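Local coordinates for putative cellulase CEL6 (Mycobacterium tuberculosis, PDB 1UP3), which probably hydrolyses internal beta-1,4-glucosidic bonds of cellulose as an endoglucanase of glycoside hydrolase family 6, at residues Ala2-Phe10 with Pro245-Ala256. Sequence-based numbering, arbitrary orientation.
Sequences ANPLAGKPF and PTTATAGAHADA. With SO4 (sulfate ion), chain D.
The carboxamide of N3 lies stacked against the carboxylate of D255, the two planes 26° apart and the side chains running past each other in opposite directions, with OD1 of N3 3.4 Å from CG of D255. From this position ND2 of N3 donates to the backbone O of D255 at 2.9 Å; the bond is nearly straight (166°), reaches a lone pair in the carbonyl plane and lies close to the amide plane of the asparagine. A chi1 of -176°, which turns CG away from the backbone N, carries the N3 amide across to D255, while its OD1 takes the N-H of L5 from above the carbonyl plane, closing an Asx turn. The amide is thus fixed at both ends. The carboxylate of D255 is itself anchored by R183, in a salt bridge, and by the hydroxyl of Y156.

Beside this polar pair, CD1 of L5 touches CB of A256 at 3.6 Å, and CG2 of T247 approaches the backbone O of L5 at 3.4 Å. The F10 ring continues the apolar layer: CZ lies 4.2 Å from CB of A256, CD2 meets CB of P245 at 3.9 Å, and the backbone N of T246 lies at the ring edge. The N-terminal segment is thereby fastened to the start of strand 254-258, an outermost strand of the parallel sheet, and to the loop that precedes it, in keeping with the distorted, incompletely closed beta/alpha barrel of family 6 glycoside hydrolases.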
loop_
_atom_site.group_PDB
_atom_site.type_symbol
_atom_site.label_atom_id
_atom_site.label_comp_id
_atom_site.label_asym_id
_atom_site.label_seq_id
_atom_site.Cartn_x
_atom_site.Cartn_y
_atom_site.Cartn_z
ATOM N N ALA A 2 12.290 -15.206 -10.661
ATOM C CA ALA A 2 13.148 -14.542 -9.657
ATOM C C ALA A 2 12.350 -13.393 -9.044
ATOM O O ALA A 2 11.256 -13.055 -9.531
ATOM C CB ALA A 2 14.429 -14.027 -10.305
ATOM N N ASN A 3 12.902 -12.797 -7.985
ATOM C CA ASN A 3 12.237 -11.679 -7.285
ATOM C C ASN A 3 12.310 -10.441 -8.172
ATOM O O ASN A 3 13.412 -9.945 -8.414
ATOM C CB ASN A 3 12.958 -11.458 -5.987
ATOM C CG ASN A 3 12.318 -10.401 -5.119
ATOM O OD1 ASN A 3 11.419 -9.693 -5.573
ATOM N ND2 ASN A 3 12.762 -10.330 -3.848
ATOM N N PRO A 4 11.179 -9.931 -8.661
ATOM C CA PRO A 4 11.183 -8.746 -9.527
ATOM C C PRO A 4 11.623 -7.453 -8.815
ATOM O O PRO A 4 11.885 -6.433 -9.444
ATOM C CB PRO A 4 9.711 -8.647 -9.981
ATOM C CG PRO A 4 8.925 -9.261 -8.886
ATOM C CD PRO A 4 9.794 -10.388 -8.364
ATOM N N LEU A 5 11.719 -7.487 -7.497
ATOM C CA LEU A 5 11.998 -6.290 -6.715
ATOM C C LEU A 5 13.468 -6.164 -6.334
ATOM O O LEU A 5 13.858 -5.190 -5.707
ATOM C CB LEU A 5 11.166 -6.273 -5.427
ATOM C CG LEU A 5 9.658 -6.406 -5.620
ATOM C CD1 LEU A 5 8.918 -6.144 -4.306
ATOM C CD2 LEU A 5 9.154 -5.451 -6.680
ATOM N N ALA A 6 14.279 -7.169 -6.681
ATOM C CA ALA A 6 15.684 -7.172 -6.308
ATOM C C ALA A 6 16.437 -6.450 -7.438
ATOM O O ALA A 6 15.900 -6.235 -8.502
ATOM C CB ALA A 6 16.164 -8.592 -6.095
ATOM N N GLY A 7 17.649 -6.005 -7.225
ATOM C CA GLY A 7 18.312 -5.412 -8.395
ATOM C C GLY A 7 18.209 -3.912 -8.637
ATOM O O GLY A 7 19.093 -3.382 -9.308
ATOM N N LYS A 8 17.215 -3.192 -8.099
ATOM C CA LYS A 8 17.463 -1.752 -7.936
ATOM C C LYS A 8 16.798 -1.137 -6.752
ATOM O O LYS A 8 15.836 -1.704 -6.223
ATOM C CB LYS A 8 17.143 -0.994 -9.199
ATOM C CG LYS A 8 15.752 -1.086 -9.597
ATOM C CD LYS A 8 15.579 -0.657 -11.066
ATOM C CE LYS A 8 14.227 -1.029 -11.583
ATOM N NZ LYS A 8 14.100 -2.533 -11.637
ATOM N N PRO A 9 17.300 0.001 -6.301
ATOM C CA PRO A 9 16.710 0.591 -5.118
ATOM C C PRO A 9 15.286 1.045 -5.381
ATOM O O PRO A 9 14.929 1.320 -6.516
ATOM C CB PRO A 9 17.613 1.778 -4.798
ATOM C CG PRO A 9 18.272 2.118 -6.080
ATOM C CD PRO A 9 18.417 0.811 -6.839
ATOM N N PHE A 10 14.489 1.112 -4.315
ATOM C CA PHE A 10 13.160 1.673 -4.413
ATOM C C PHE A 10 13.258 3.204 -4.519
ATOM O O PHE A 10 14.121 3.849 -3.911
ATOM C CB PHE A 10 12.300 1.232 -3.223
ATOM C CG PHE A 10 12.131 -0.264 -3.140
ATOM C CD1 PHE A 10 11.430 -0.931 -4.109
ATOM C CD2 PHE A 10 12.713 -0.986 -2.104
ATOM C CE1 PHE A 10 11.274 -2.302 -4.072
ATOM C CE2 PHE A 10 12.589 -2.390 -2.071
ATOM C CZ PHE A 10 11.884 -3.031 -3.048
ATOM N N PRO A 245 12.760 -0.290 3.791
ATOM C CA PRO A 245 12.478 -1.141 2.629
ATOM C C PRO A 245 13.701 -1.924 2.166
ATOM O O PRO A 245 14.823 -1.395 2.087
ATOM C CB PRO A 245 11.947 -0.154 1.583
ATOM C CG PRO A 245 11.377 0.959 2.408
ATOM C CD PRO A 245 12.250 1.079 3.594
ATOM N N THR A 246 13.464 -3.195 1.850
ATOM C CA THR A 246 14.531 -4.146 1.519
ATOM C C THR A 246 13.981 -5.411 0.892
ATOM O O THR A 246 12.844 -5.795 1.146
ATOM C CB THR A 246 15.377 -4.491 2.767
ATOM O OG1 THR A 246 16.494 -5.330 2.400
ATOM C CG2 THR A 246 14.598 -5.294 3.814
ATOM N N THR A 247 14.810 -6.098 0.108
ATOM C CA THR A 247 14.472 -7.444 -0.342
ATOM C C THR A 247 15.154 -8.522 0.504
ATOM O O THR A 247 14.927 -9.711 0.265
ATOM C CB THR A 247 14.805 -7.679 -1.823
ATOM O OG1 THR A 247 16.204 -7.415 -2.038
ATOM C CG2 THR A 247 14.021 -6.725 -2.705
ATOM N N ALA A 248 15.951 -8.141 1.491
ATOM C CA ALA A 248 16.564 -9.121 2.387
ATOM C C ALA A 248 15.578 -9.471 3.480
ATOM O O ALA A 248 15.673 -8.986 4.595
ATOM C CB ALA A 248 17.892 -8.591 2.959
ATOM N N THR A 249 14.636 -10.343 3.166
ATOM C CA THR A 249 13.564 -10.681 4.090
ATOM C C THR A 249 13.787 -12.035 4.729
ATOM O O THR A 249 14.663 -12.821 4.303
ATOM C CB THR A 249 12.237 -10.791 3.379
ATOM O OG1 THR A 249 12.304 -11.872 2.438
ATOM C CG2 THR A 249 11.920 -9.571 2.550
ATOM N N ALA A 250 12.928 -12.325 5.703
ATOM C CA ALA A 250 13.002 -13.551 6.498
ATOM C C ALA A 250 11.887 -14.527 6.155
ATOM O O ALA A 250 11.670 -15.513 6.866
ATOM C CB ALA A 250 13.031 -13.223 8.028
ATOM N N GLY A 251 11.183 -14.298 5.053
ATOM C CA GLY A 251 10.178 -15.246 4.582
ATOM C C GLY A 251 10.514 -15.810 3.228
ATOM O O GLY A 251 10.953 -15.085 2.321
ATOM N N ALA A 252 10.282 -17.109 3.060
ATOM C CA ALA A 252 10.617 -17.797 1.819
ATOM C C ALA A 252 9.965 -17.198 0.561
ATOM O O ALA A 252 10.550 -17.246 -0.522
ATOM C CB ALA A 252 10.238 -19.233 1.930
ATOM N N HIS A 253 8.742 -16.688 0.713
ATOM C CA HIS A 253 8.006 -16.072 -0.383
ATOM C C HIS A 253 7.792 -14.560 -0.196
ATOM O O HIS A 253 6.992 -13.969 -0.930
ATOM C CB HIS A 253 6.685 -16.782 -0.562
ATOM C CG HIS A 253 6.843 -18.228 -0.901
ATOM N ND1 HIS A 253 6.853 -19.212 0.061
ATOM C CD2 HIS A 253 7.030 -18.850 -2.089
ATOM C CE1 HIS A 253 7.029 -20.389 -0.525
ATOM N NE2 HIS A 253 7.149 -20.197 -1.826
ATOM N N ALA A 254 8.524 -13.942 0.729
ATOM C CA ALA A 254 8.447 -12.494 0.973
ATOM C C ALA A 254 9.428 -11.803 0.044
ATOM O O ALA A 254 10.647 -11.856 0.267
ATOM C CB ALA A 254 8.779 -12.199 2.444
ATOM N N ASP A 255 8.926 -11.176 -1.011
ATOM C CA ASP A 255 9.764 -10.447 -1.971
ATOM C C ASP A 255 10.394 -9.193 -1.359
ATOM O O ASP A 255 11.509 -8.788 -1.753
ATOM C CB ASP A 255 8.952 -9.983 -3.184
ATOM C CG ASP A 255 8.622 -11.087 -4.196
ATOM O OD1 ASP A 255 9.246 -12.187 -4.148
ATOM O OD2 ASP A 255 7.718 -10.895 -5.055
ATOM N N ALA A 256 9.670 -8.534 -0.444
ATOM C CA ALA A 256 10.195 -7.317 0.155
ATOM C C ALA A 256 9.455 -6.890 1.390
ATOM O O ALA A 256 8.280 -7.209 1.562
ATOM C CB ALA A 256 10.117 -6.136 -0.861
HETATM S S SO4 D . 10.829 -16.872 -7.836
HETATM O O1 SO4 D . 9.927 -16.413 -8.895
HETATM O O2 SO4 D . 11.045 -15.896 -6.764
HETATM O O3 SO4 D . 12.151 -17.128 -8.428
HETATM O O4 SO4 D . 10.313 -18.128 -7.288
#